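Long-range contacts in uncharacterized protein UL16 (Human herpesvirus 5 strain ad169, PDB 2WY3), which helps cytomegalovirus evade natural killer cells by retaining ligands of the activating receptor KLRK1 inside the infected cell and blocking their recognition: residues G110-L115 with L128-G133; E26-H31 with I124-Y129; D46-V51 with L66-T71; I37-N42 with V95-T100. All blocks are in the same frame, centred on the assembly; numbering follows the deposited sequence.

Interaction 1: G110-L115 with L128-G133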
# COMPACT_ATOMS: atom_id res chain seq x y z
N GLY B 110 -14.87 14.34 -4.43
CA GLY B 110 -15.04 15.13 -3.23
C GLY B 110 -13.78 15.17 -2.39
O GLY B 110 -12.68 15.21 -2.94
N ARG B 111 -13.95 15.20 -1.08
CA ARG B 111 -12.84 15.44 -0.14
C ARG B 111 -12.81 14.31 0.87
O ARG B 111 -13.82 14.05 1.52
CB ARG B 111 -13.10 16.76 0.58
CG ARG B 111 -11.90 17.36 1.33
CD ARG B 111 -12.32 18.67 2.03
NE ARG B 111 -12.94 18.39 3.32
CZ ARG B 111 -14.12 18.85 3.71
NH1 ARG B 111 -14.84 19.65 2.92
NH2 ARG B 111 -14.57 18.52 4.91
N TYR B 112 -11.65 13.65 1.01
CA TYR B 112 -11.48 12.55 1.97
C TYR B 112 -10.53 13.03 3.06
O TYR B 112 -9.37 13.32 2.77
CB TYR B 112 -10.93 11.29 1.28
CG TYR B 112 -11.94 10.68 0.32
CD1 TYR B 112 -12.73 9.60 0.70
CD2 TYR B 112 -12.12 11.21 -0.96
CE1 TYR B 112 -13.68 9.05 -0.16
CE2 TYR B 112 -13.07 10.66 -1.84
CZ TYR B 112 -13.84 9.59 -1.43
OH TYR B 112 -14.79 9.06 -2.29
N ASP B 113 -11.03 13.11 4.29
CA ASP B 113 -10.26 13.64 5.41
C ASP B 113 -9.94 12.50 6.39
O ASP B 113 -10.85 11.93 6.98
CB ASP B 113 -11.05 14.72 6.16
CG ASP B 113 -11.19 16.02 5.36
OD1 ASP B 113 -10.22 16.40 4.68
OD2 ASP B 113 -12.26 16.65 5.40
N CYS B 114 -8.66 12.19 6.55
CA CYS B 114 -8.25 11.19 7.54
C CYS B 114 -8.16 11.84 8.90
O CYS B 114 -7.40 12.79 9.09
CB CYS B 114 -6.91 10.58 7.17
SG CYS B 114 -7.11 9.54 5.69
N LEU B 115 -8.94 11.31 9.85
CA LEU B 115 -9.22 12.00 11.10
C LEU B 115 -8.48 11.37 12.25
O LEU B 115 -8.25 10.17 12.25
CB LEU B 115 -10.72 11.88 11.42
CG LEU B 115 -11.71 12.36 10.36
CD1 LEU B 115 -13.14 12.21 10.90
CD2 LEU B 115 -11.41 13.79 9.98
N LEU B 128 -7.43 14.42 0.98
CA LEU B 128 -7.29 14.13 -0.43
C LEU B 128 -8.53 14.61 -1.16
O LEU B 128 -9.65 14.24 -0.80
CB LEU B 128 -7.13 12.62 -0.65
CG LEU B 128 -7.30 12.19 -2.11
CD1 LEU B 128 -6.09 12.69 -2.94
CD2 LEU B 128 -7.47 10.66 -2.20
N TYR B 129 -8.34 15.46 -2.17
CA TYR B 129 -9.42 15.81 -3.07
C TYR B 129 -9.40 14.87 -4.27
O TYR B 129 -8.34 14.60 -4.83
CB TYR B 129 -9.26 17.25 -3.56
CG TYR B 129 -9.60 18.30 -2.53
CD1 TYR B 129 -10.92 18.67 -2.30
CD2 TYR B 129 -8.59 18.95 -1.82
CE1 TYR B 129 -11.23 19.65 -1.37
CE2 TYR B 129 -8.90 19.95 -0.88
CZ TYR B 129 -10.23 20.28 -0.67
OH TYR B 129 -10.56 21.25 0.25
N VAL B 130 -10.58 14.38 -4.65
CA VAL B 130 -10.73 13.46 -5.78
C VAL B 130 -11.61 14.11 -6.84
O VAL B 130 -12.69 14.61 -6.53
CB VAL B 130 -11.37 12.15 -5.32
CG1 VAL B 130 -11.75 11.27 -6.52
CG2 VAL B 130 -10.43 11.41 -4.34
N ARG B 131 -11.13 14.11 -8.08
CA ARG B 131 -11.84 14.73 -9.20
C ARG B 131 -11.91 13.73 -10.34
O ARG B 131 -11.13 12.80 -10.38
CB ARG B 131 -11.09 15.97 -9.65
CG ARG B 131 -11.03 17.05 -8.57
CD ARG B 131 -12.44 17.61 -8.35
NE ARG B 131 -12.42 18.75 -7.43
CZ ARG B 131 -12.72 18.68 -6.13
NH1 ARG B 131 -13.05 17.51 -5.57
NH2 ARG B 131 -12.67 19.78 -5.39
N LEU B 132 -12.87 13.90 -11.25
CA LEU B 132 -12.93 13.05 -12.42
C LEU B 132 -11.71 13.31 -13.29
O LEU B 132 -11.06 14.35 -13.16
CB LEU B 132 -14.21 13.33 -13.21
CG LEU B 132 -15.54 13.13 -12.49
CD1 LEU B 132 -16.70 13.46 -13.42
CD2 LEU B 132 -15.66 11.70 -11.99
N GLY B 133 -11.37 12.36 -14.15
CA GLY B 133 -10.30 12.56 -15.10
C GLY B 133 -9.70 11.26 -15.61
O GLY B 133 -10.07 10.18 -15.17
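Arg111 lies alongside Tyr129, both pointing the same way, and lays its aliphatic stem over one face of the phenol ring, with CG 4.0 Å from the ring centroid in a CH-pi contact. The pair belongs to the hairpin of strands 110-118 and 121-131 in the larger sheet of an immunoglobulin-like sandwich. On the opposite face of this sheet, buried Tyr112 meets Val130, its CE2 being 3.7 Å from Val130 CG2. With Tyr112 CG set anti to the carbonyl carbon (chi1 -68°), an edge of the ring faces Leu128 O. The same carbonyl takes the Tyr112 N-H in a nearly straight bond, 2.8 Å between Tyr112 N and Leu128 O, and Gly110 pairs twice with Val130 in the same antiparallel manner.

Farther out, the bend of Arg111 at chi3 (84°) turns its guanidinium back to Asp113, where NE and NH2 both grip OD2 side-on. Asp113 OD1 is held by Arg127, so the carboxylate bridges two arginines. Tyr112 OH bonds to Thr108 O and Arg102, and its ring stacks with Phe53. At the hairpin's far end Arg131 curls back so that NH1 reaches its neighbour's carbonyl, Val130 O, at 3.1 Å, from above the carbonyl plane.

Interaction 2: E26-H31 with I124-Y129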
# COMPACT_ATOMS: atom_id res chain seq x y z
N GLU B 26 -1.41 17.42 5.63
CA GLU B 26 -0.93 17.30 4.25
C GLU B 26 -2.20 17.32 3.40
O GLU B 26 -3.23 16.79 3.82
CB GLU B 26 -0.21 15.97 4.04
CG GLU B 26 0.19 15.70 2.61
CD GLU B 26 1.07 14.47 2.46
OE1 GLU B 26 1.40 13.83 3.48
OE2 GLU B 26 1.44 14.16 1.31
N THR B 27 -2.13 17.88 2.20
CA THR B 27 -3.33 18.01 1.36
C THR B 27 -2.97 18.01 -0.13
O THR B 27 -2.04 18.71 -0.55
CB THR B 27 -4.13 19.27 1.75
OG1 THR B 27 -5.32 19.37 0.97
CG2 THR B 27 -3.27 20.52 1.56
N TRP B 28 -3.70 17.23 -0.92
CA TRP B 28 -3.40 17.07 -2.34
C TRP B 28 -4.62 16.62 -3.10
O TRP B 28 -5.67 16.38 -2.50
CB TRP B 28 -2.24 16.09 -2.54
CG TRP B 28 -2.49 14.73 -2.00
CD1 TRP B 28 -2.83 14.40 -0.72
CD2 TRP B 28 -2.40 13.50 -2.72
NE1 TRP B 28 -2.96 13.03 -0.60
CE2 TRP B 28 -2.70 12.46 -1.82
CE3 TRP B 28 -2.08 13.18 -4.04
CZ2 TRP B 28 -2.71 11.12 -2.21
CZ3 TRP B 28 -2.08 11.85 -4.42
CH2 TRP B 28 -2.39 10.84 -3.50
N THR B 29 -4.50 16.57 -4.43
CA THR B 29 -5.64 16.32 -5.32
C THR B 29 -5.24 15.23 -6.31
O THR B 29 -4.10 15.23 -6.82
CB THR B 29 -6.04 17.60 -6.13
OG1 THR B 29 -6.42 18.64 -5.23
CG2 THR B 29 -7.20 17.32 -7.09
N LEU B 30 -6.14 14.28 -6.55
CA LEU B 30 -5.96 13.28 -7.61
C LEU B 30 -7.05 13.45 -8.65
O LEU B 30 -8.20 13.66 -8.29
CB LEU B 30 -6.08 11.86 -7.04
CG LEU B 30 -4.83 11.38 -6.32
CD1 LEU B 30 -5.13 10.06 -5.60
CD2 LEU B 30 -3.70 11.21 -7.33
N HIS B 31 -6.70 13.31 -9.93
CA HIS B 31 -7.67 13.33 -11.01
C HIS B 31 -7.77 11.93 -11.61
O HIS B 31 -6.79 11.43 -12.15
CB HIS B 31 -7.25 14.32 -12.09
CG HIS B 31 -7.28 15.75 -11.65
ND1 HIS B 31 -8.40 16.54 -11.77
CD2 HIS B 31 -6.34 16.52 -11.07
CE1 HIS B 31 -8.14 17.75 -11.30
NE2 HIS B 31 -6.90 17.76 -10.86
N ILE B 124 -6.98 16.73 11.19
CA ILE B 124 -7.00 16.04 9.91
C ILE B 124 -5.56 15.77 9.52
O ILE B 124 -4.80 16.71 9.27
CB ILE B 124 -7.69 16.87 8.81
CG1 ILE B 124 -9.17 17.06 9.16
CG2 ILE B 124 -7.54 16.15 7.47
CD1 ILE B 124 -9.91 18.06 8.23
N ILE B 125 -5.16 14.51 9.53
CA ILE B 125 -3.74 14.24 9.27
C ILE B 125 -3.43 14.30 7.78
O ILE B 125 -2.31 14.63 7.37
CB ILE B 125 -3.26 12.92 9.90
CG1 ILE B 125 -3.95 11.72 9.26
CG2 ILE B 125 -3.50 12.94 11.40
CD1 ILE B 125 -3.37 10.39 9.75
N GLU B 126 -4.43 13.99 6.97
CA GLU B 126 -4.27 14.07 5.51
C GLU B 126 -5.60 14.31 4.85
O GLU B 126 -6.61 13.73 5.24
CB GLU B 126 -3.65 12.78 4.97
CG GLU B 126 -3.40 12.81 3.47
CD GLU B 126 -2.60 11.60 2.95
OE1 GLU B 126 -1.93 10.90 3.75
OE2 GLU B 126 -2.66 11.36 1.73
N ARG B 127 -5.60 15.16 3.83
CA ARG B 127 -6.81 15.47 3.08
C ARG B 127 -6.54 15.19 1.61
O ARG B 127 -5.52 15.63 1.06
CB ARG B 127 -7.19 16.94 3.27
CG ARG B 127 -8.23 17.46 2.24
CD ARG B 127 -8.63 18.88 2.61
NE ARG B 127 -9.44 18.91 3.83
CZ ARG B 127 -9.72 20.00 4.53
NH1 ARG B 127 -9.22 21.18 4.16
NH2 ARG B 127 -10.48 19.91 5.61
N LEU B 128 -7.43 14.42 0.98
CA LEU B 128 -7.29 14.13 -0.43
C LEU B 128 -8.53 14.61 -1.16
O LEU B 128 -9.65 14.24 -0.80
CB LEU B 128 -7.13 12.62 -0.65
CG LEU B 128 -7.30 12.19 -2.11
CD1 LEU B 128 -6.09 12.69 -2.94
CD2 LEU B 128 -7.47 10.66 -2.20
N TYR B 129 -8.34 15.46 -2.17
CA TYR B 129 -9.42 15.81 -3.07
C TYR B 129 -9.40 14.87 -4.27
O TYR B 129 -8.34 14.60 -4.83
CB TYR B 129 -9.26 17.25 -3.56
CG TYR B 129 -9.60 18.30 -2.53
CD1 TYR B 129 -10.92 18.67 -2.30
CD2 TYR B 129 -8.59 18.95 -1.82
CE1 TYR B 129 -11.23 19.65 -1.37
CE2 TYR B 129 -8.90 19.95 -0.88
CZ TYR B 129 -10.23 20.28 -0.67
OH TYR B 129 -10.56 21.25 0.25
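Trp28 spreads its indole beneath Leu128, whose CD1 methyl sits over the centre of the ring system, 3.7 Å from the centroid of the six-membered ring. The overlap joins strand 27-31 to strand 121-131, a parallel pairing like that of an early strand with the last in V-type immunoglobulin-like domains. Trp28 CG stands between its backbone N and carbonyl carbon (chi1 59°), a crowded position that brings the indole in against the neighbouring strand. There NE1 donates to Glu126 OE2 over 2.9 Å, meeting the oxygen on its anti side; ring and carboxylate planes are turned 47° apart. The indole is thus held by a methyl over its face and a carboxylate at its edge. Glu26 OE1 lies 4.4 Å from Glu126 OE1, a proximity of like charges that the bond from Trp28 may offset in part. Leu30 continues the apolar side, its CG packing on Leu128 CD1, and polar side chains of another protein in the assembly pack on Trp28 and on Leu30.

On the other face of the sheet Thr27 and Thr29 meet Arg127 and Tyr129. Thr27 runs alongside the stem of Arg127, whose guanidinium is bound through NE to Asp113, while Thr29 crosses Tyr129. Along the backbone, Trp28 is gripped twice, by Arg127 O and by Tyr129 N. Next, Leu30 N reaches Tyr129 O over 2.8 Å, and on the threonine face Thr29 OG1 comes within 3.6 Å of Tyr129 CB.

Interaction 3: D46-V51 with L66-T71. With NAG (2-acetamido-2-deoxy-beta-D-glucopyranose), chain K.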
# COMPACT_ATOMS: atom_id res chain seq x y z
N ASP B 46 -7.77 1.02 21.93
CA ASP B 46 -9.12 1.56 22.01
C ASP B 46 -9.33 2.80 21.14
O ASP B 46 -10.42 3.36 21.12
CB ASP B 46 -9.51 1.85 23.47
CG ASP B 46 -8.85 3.10 24.03
OD1 ASP B 46 -7.97 3.70 23.36
OD2 ASP B 46 -9.21 3.51 25.15
N GLU B 47 -8.30 3.22 20.41
CA GLU B 47 -8.40 4.46 19.65
C GLU B 47 -9.26 4.32 18.40
O GLU B 47 -9.02 3.46 17.54
CB GLU B 47 -7.02 5.01 19.28
CG GLU B 47 -7.11 6.41 18.67
CD GLU B 47 -5.75 7.00 18.34
OE1 GLU B 47 -4.74 6.32 18.58
OE2 GLU B 47 -5.71 8.15 17.83
N ILE B 48 -10.26 5.20 18.29
CA ILE B 48 -11.09 5.28 17.11
C ILE B 48 -10.52 6.30 16.15
O ILE B 48 -10.37 7.49 16.50
CB ILE B 48 -12.54 5.65 17.47
CG1 ILE B 48 -13.11 4.60 18.43
CG2 ILE B 48 -13.37 5.79 16.21
CD1 ILE B 48 -14.43 5.00 19.08
N ILE B 49 -10.18 5.84 14.95
CA ILE B 49 -9.72 6.70 13.87
C ILE B 49 -10.62 6.46 12.66
O ILE B 49 -11.45 5.55 12.67
CB ILE B 49 -8.24 6.43 13.54
CG1 ILE B 49 -8.00 4.93 13.24
CG2 ILE B 49 -7.36 6.86 14.71
CD1 ILE B 49 -6.59 4.64 12.75
N GLY B 50 -10.50 7.27 11.61
CA GLY B 50 -11.37 7.05 10.48
C GLY B 50 -11.24 8.07 9.38
O GLY B 50 -10.37 8.95 9.43
N VAL B 51 -12.14 7.97 8.41
CA VAL B 51 -12.06 8.80 7.21
C VAL B 51 -13.44 9.38 6.90
O VAL B 51 -14.42 8.64 6.81
CB VAL B 51 -11.60 7.97 5.99
CG1 VAL B 51 -11.43 8.86 4.79
CG2 VAL B 51 -10.29 7.24 6.30
N LEU B 66 -15.04 4.10 10.12
CA LEU B 66 -14.30 4.16 11.37
C LEU B 66 -13.59 2.85 11.68
O LEU B 66 -14.07 1.78 11.33
CB LEU B 66 -15.25 4.50 12.54
CG LEU B 66 -15.97 5.85 12.49
CD1 LEU B 66 -16.96 5.95 13.64
CD2 LEU B 66 -14.96 7.00 12.52
N TYR B 67 -12.46 2.96 12.37
CA TYR B 67 -11.57 1.83 12.64
C TYR B 67 -11.17 1.87 14.12
O TYR B 67 -10.91 2.94 14.67
CB TYR B 67 -10.32 1.99 11.76
CG TYR B 67 -9.47 0.76 11.57
CD1 TYR B 67 -8.19 0.68 12.11
CD2 TYR B 67 -9.94 -0.32 10.81
CE1 TYR B 67 -7.40 -0.45 11.91
CE2 TYR B 67 -9.16 -1.43 10.61
CZ TYR B 67 -7.89 -1.48 11.15
OH TYR B 67 -7.13 -2.61 10.95
N GLN B 68 -11.16 0.71 14.77
CA GLN B 68 -10.78 0.61 16.18
C GLN B 68 -10.29 -0.79 16.48
O GLN B 68 -10.93 -1.77 16.10
CB GLN B 68 -11.98 0.93 17.09
CG GLN B 68 -11.65 1.00 18.60
CD GLN B 68 -12.91 1.08 19.46
OE1 GLN B 68 -13.97 0.60 19.06
NE2 GLN B 68 -12.79 1.68 20.65
N ASN B 69 -9.17 -0.88 17.18
CA ASN B 69 -8.63 -2.19 17.55
C ASN B 69 -8.54 -3.10 16.32
O ASN B 69 -9.01 -4.23 16.33
CB ASN B 69 -9.50 -2.82 18.64
CG ASN B 69 -8.80 -3.95 19.36
OD1 ASN B 69 -7.60 -4.17 19.20
ND2 ASN B 69 -9.56 -4.66 20.18
N ASP B 70 -7.95 -2.55 15.26
CA ASP B 70 -7.67 -3.29 14.02
C ASP B 70 -8.90 -3.88 13.33
O ASP B 70 -8.78 -4.86 12.60
CB ASP B 70 -6.64 -4.39 14.28
CG ASP B 70 -5.35 -3.84 14.85
OD1 ASP B 70 -4.79 -2.89 14.26
OD2 ASP B 70 -4.89 -4.36 15.89
N THR B 71 -10.06 -3.27 13.54
CA THR B 71 -11.28 -3.72 12.88
C THR B 71 -12.10 -2.53 12.42
O THR B 71 -12.16 -1.53 13.12
CB THR B 71 -12.16 -4.54 13.83
OG1 THR B 71 -11.35 -5.39 14.64
CG2 THR B 71 -13.16 -5.38 13.04
C1 NAG K . -8.81 -5.74 20.77
C2 NAG K . -9.40 -5.78 22.18
C3 NAG K . -8.90 -7.00 22.95
C4 NAG K . -9.23 -8.24 22.14
C5 NAG K . -8.61 -8.14 20.75
C6 NAG K . -8.98 -9.35 19.90
C7 NAG K . -10.04 -3.72 23.29
C8 NAG K . -9.63 -2.62 24.23
N2 NAG K . -9.08 -4.57 22.93
O3 NAG K . -9.52 -7.08 24.21
O4 NAG K . -8.74 -9.38 22.81
O5 NAG K . -9.01 -6.96 20.08
O6 NAG K . -8.18 -9.36 18.74
O7 NAG K . -11.20 -3.81 22.90
O HOH W 1 -7.51 1.31 17.50
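Strands 49-55 and 62-68 run antiparallel as a hairpin in the larger sheet of the immunoglobulin-like sandwich, and Ile49 and Tyr67 form a hydrogen-bonded pair, with Ile49 N 3.0 Å from Tyr67 O and Tyr67 N 2.8 Å from Ile49 O. Their side chains lie side by side toward the core, where both touch Leu98 of the facing sheet. Ile49 CG1 takes the place between backbone N and carbonyl carbon (chi1 54°), which directs it at Tyr67 CB, 4.0 Å away. On the other face Leu66 CD2 passes over glycine, 4.1 Å from Gly50 CA, and also touches Ile48 CG2.

Beyond the paired region Gln68 takes over. Its extended side chain crosses Ile48, with CD against Ile48 CG1, and NE2 donates to Asp46 O, 2.9 Å away, from above the carbonyl plane. Asp46 itself is fixed at its carboxylate by Ser5 and Ser7. A water bridges the parting chains, lying between Glu47 O and Asn69 N, just where a type I' turn from Gln68 to Thr71 leads on to the next strand. Asn69, in this turn, carries an N-linked sugar, which is also hydrogen-bonded to Glu45; the covalent link from Asn69 ND2 to C1 of the sugar measures 1.4 Å.

Interaction 4: I37-N42 with V95-T100. With NAG (2-acetamido-2-deoxy-beta-D-glucopyranose), chain I.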
# COMPACT_ATOMS: atom_id res chain seq x y z
N ILE B 37 -4.22 6.74 1.43
CA ILE B 37 -3.51 5.86 2.34
C ILE B 37 -2.96 6.71 3.49
O ILE B 37 -1.94 7.38 3.34
CB ILE B 37 -2.35 5.13 1.64
CG1 ILE B 37 -2.87 4.42 0.38
CG2 ILE B 37 -1.69 4.15 2.61
CD1 ILE B 37 -1.78 3.88 -0.57
N CYS B 38 -3.64 6.69 4.63
CA CYS B 38 -3.26 7.56 5.73
C CYS B 38 -2.44 6.87 6.81
O CYS B 38 -2.72 5.73 7.16
CB CYS B 38 -4.51 8.20 6.30
SG CYS B 38 -5.23 9.30 5.04
N TYR B 39 -1.45 7.58 7.31
CA TYR B 39 -0.38 7.03 8.11
C TYR B 39 -0.52 7.44 9.57
O TYR B 39 -0.42 8.64 9.89
CB TYR B 39 0.90 7.62 7.51
CG TYR B 39 2.23 7.06 7.93
CD1 TYR B 39 2.96 6.26 7.06
CD2 TYR B 39 2.79 7.39 9.15
CE1 TYR B 39 4.21 5.78 7.41
CE2 TYR B 39 4.05 6.90 9.51
CZ TYR B 39 4.75 6.10 8.63
OH TYR B 39 5.99 5.62 8.98
N TYR B 40 -0.75 6.47 10.44
CA TYR B 40 -0.99 6.74 11.87
C TYR B 40 0.07 6.05 12.72
O TYR B 40 0.14 4.82 12.75
CB TYR B 40 -2.34 6.16 12.30
CG TYR B 40 -3.57 6.86 11.77
CD1 TYR B 40 -4.29 7.74 12.58
CD2 TYR B 40 -4.03 6.61 10.48
CE1 TYR B 40 -5.45 8.36 12.10
CE2 TYR B 40 -5.16 7.23 9.99
CZ TYR B 40 -5.86 8.11 10.80
OH TYR B 40 -6.99 8.71 10.31
N GLU B 41 0.86 6.82 13.45
CA GLU B 41 1.81 6.22 14.39
C GLU B 41 1.18 6.02 15.76
O GLU B 41 0.33 6.81 16.18
CB GLU B 41 3.05 7.13 14.51
CG GLU B 41 3.72 7.33 13.16
CD GLU B 41 4.91 8.27 13.20
OE1 GLU B 41 4.71 9.47 13.49
OE2 GLU B 41 6.03 7.80 12.91
N ASN B 42 1.59 4.93 16.41
CA ASN B 42 1.25 4.64 17.81
C ASN B 42 -0.24 4.67 18.14
O ASN B 42 -0.67 5.26 19.13
CB ASN B 42 2.03 5.58 18.74
CG ASN B 42 3.50 5.20 18.84
OD1 ASN B 42 3.96 4.25 18.20
ND2 ASN B 42 4.25 5.94 19.66
N VAL B 95 3.18 1.47 12.83
CA VAL B 95 2.32 2.33 12.02
C VAL B 95 1.08 1.56 11.62
O VAL B 95 1.17 0.40 11.18
CB VAL B 95 3.07 2.74 10.74
CG1 VAL B 95 2.13 3.52 9.79
CG2 VAL B 95 4.30 3.57 11.09
N THR B 96 -0.08 2.20 11.73
CA THR B 96 -1.30 1.67 11.16
C THR B 96 -1.65 2.53 9.95
O THR B 96 -1.62 3.75 10.05
CB THR B 96 -2.46 1.76 12.17
OG1 THR B 96 -2.14 0.99 13.33
CG2 THR B 96 -3.75 1.23 11.55
N LYS B 97 -1.96 1.91 8.82
CA LYS B 97 -2.40 2.69 7.67
C LYS B 97 -3.88 2.43 7.42
O LYS B 97 -4.33 1.29 7.51
CB LYS B 97 -1.61 2.28 6.43
CG LYS B 97 -0.19 2.81 6.40
CD LYS B 97 0.60 2.18 5.26
CE LYS B 97 1.96 2.83 5.10
NZ LYS B 97 2.79 2.06 4.14
N LEU B 98 -4.62 3.49 7.13
CA LEU B 98 -6.00 3.33 6.69
C LEU B 98 -6.04 3.49 5.17
O LEU B 98 -5.61 4.51 4.63
CB LEU B 98 -6.90 4.39 7.34
CG LEU B 98 -7.09 4.33 8.86
CD1 LEU B 98 -8.26 5.22 9.28
CD2 LEU B 98 -7.33 2.90 9.32
N TYR B 99 -6.58 2.49 4.48
CA TYR B 99 -6.67 2.50 3.03
C TYR B 99 -8.09 2.75 2.59
O TYR B 99 -9.00 2.03 3.00
CB TYR B 99 -6.24 1.15 2.45
CG TYR B 99 -4.76 0.89 2.48
CD1 TYR B 99 -4.00 1.01 1.32
CD2 TYR B 99 -4.13 0.54 3.67
CE1 TYR B 99 -2.64 0.77 1.34
CE2 TYR B 99 -2.76 0.31 3.69
CZ TYR B 99 -2.02 0.42 2.52
OH TYR B 99 -0.67 0.21 2.53
N THR B 100 -8.28 3.75 1.74
CA THR B 100 -9.57 3.98 1.10
C THR B 100 -9.34 4.04 -0.41
O THR B 100 -8.78 5.01 -0.92
CB THR B 100 -10.21 5.30 1.57
OG1 THR B 100 -10.25 5.34 3.01
CG2 THR B 100 -11.63 5.44 0.99
C1 NAG I . 5.59 5.43 19.63
C2 NAG I . 6.39 6.71 19.38
C3 NAG I . 7.89 6.51 19.56
C4 NAG I . 8.17 5.74 20.85
C5 NAG I . 7.34 4.47 20.90
C6 NAG I . 7.61 3.70 22.19
C7 NAG I . 5.68 8.39 17.78
C8 NAG I . 5.93 8.91 16.39
N2 NAG I . 6.13 7.17 18.03
O3 NAG I . 8.53 7.76 19.60
O4 NAG I . 9.54 5.41 20.90
O5 NAG I . 5.97 4.78 20.82
O6 NAG I . 7.09 4.42 23.28
O7 NAG I . 5.08 9.07 18.61
O HOH W 2 0.03 2.34 15.10
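Val95 sets its CG1 methyl squarely over the centre of the Tyr39 ring, 3.7 Å from the centroid and only 3° off the normal, while its CG2 reaches the rim at Tyr39 OH, 3.4 Å away. The two side chains cross at about a right angle, and the Tyr39 hydroxyl bonds to an acidic side chain of another protein. Thr96 follows on the opposite, inward face, pairing with Tyr40 through two backbone bonds; Thr96 O also lies at the edge of the Tyr40 ring, in its plane. A water sits between Thr96 OG1, at 3.1 Å, and Tyr40 O, to which its bond is weak. Lys97 returns to the outer face and extends its chain between Tyr39 and Ile37, with CD touching Ile37 CG2. Leu98 points inward, pairs with Cys38 by two backbone bonds and lays CG 3.7 Å from Tyr40 CE2; Tyr40 OH goes on to Leu115 O of the other sheet. Tyr99 offers a ring face to Ile37, whose CG2 is 3.9 Å from the centroid, displaced toward the rim. The Tyr99 hydroxyl, too, holds an acidic group of the other protein.

Asn42, beyond the paired residues, carries a glycan, whose acetyl methyl C8 lies against the Glu41 carboxylate. The outer face thus presents two tyrosines to a partner protein, while the inner face holds Cys38, whose disulfide to Cys114 ties the two sheets in the manner characteristic of immunoglobulin-like domains.

Interactions 1, 2 and 3 lie in the larger mixed sheet and interaction 4 in the smaller antiparallel one, so together they span both layers of the sandwich. Interactions 1 and 2 share strand 121-131, with centres 6 Å apart; interaction 3 lies about 20 Å from the centres of both, yet strand 110-118 joins it to interaction 1 through Leu115 N and Gly50 O. Along the chain, interaction 2 encloses interaction 4, which in turn encloses interaction 3. The Cys38-Cys114 disulfide and the Tyr40 OH to Leu115 O bond tie interaction 4 to interaction 1 across the core. Interaction 2 joins an early strand to the last one, while the disulfide ties sheet to sheet, and the smaller sheet's outer face meets another protein.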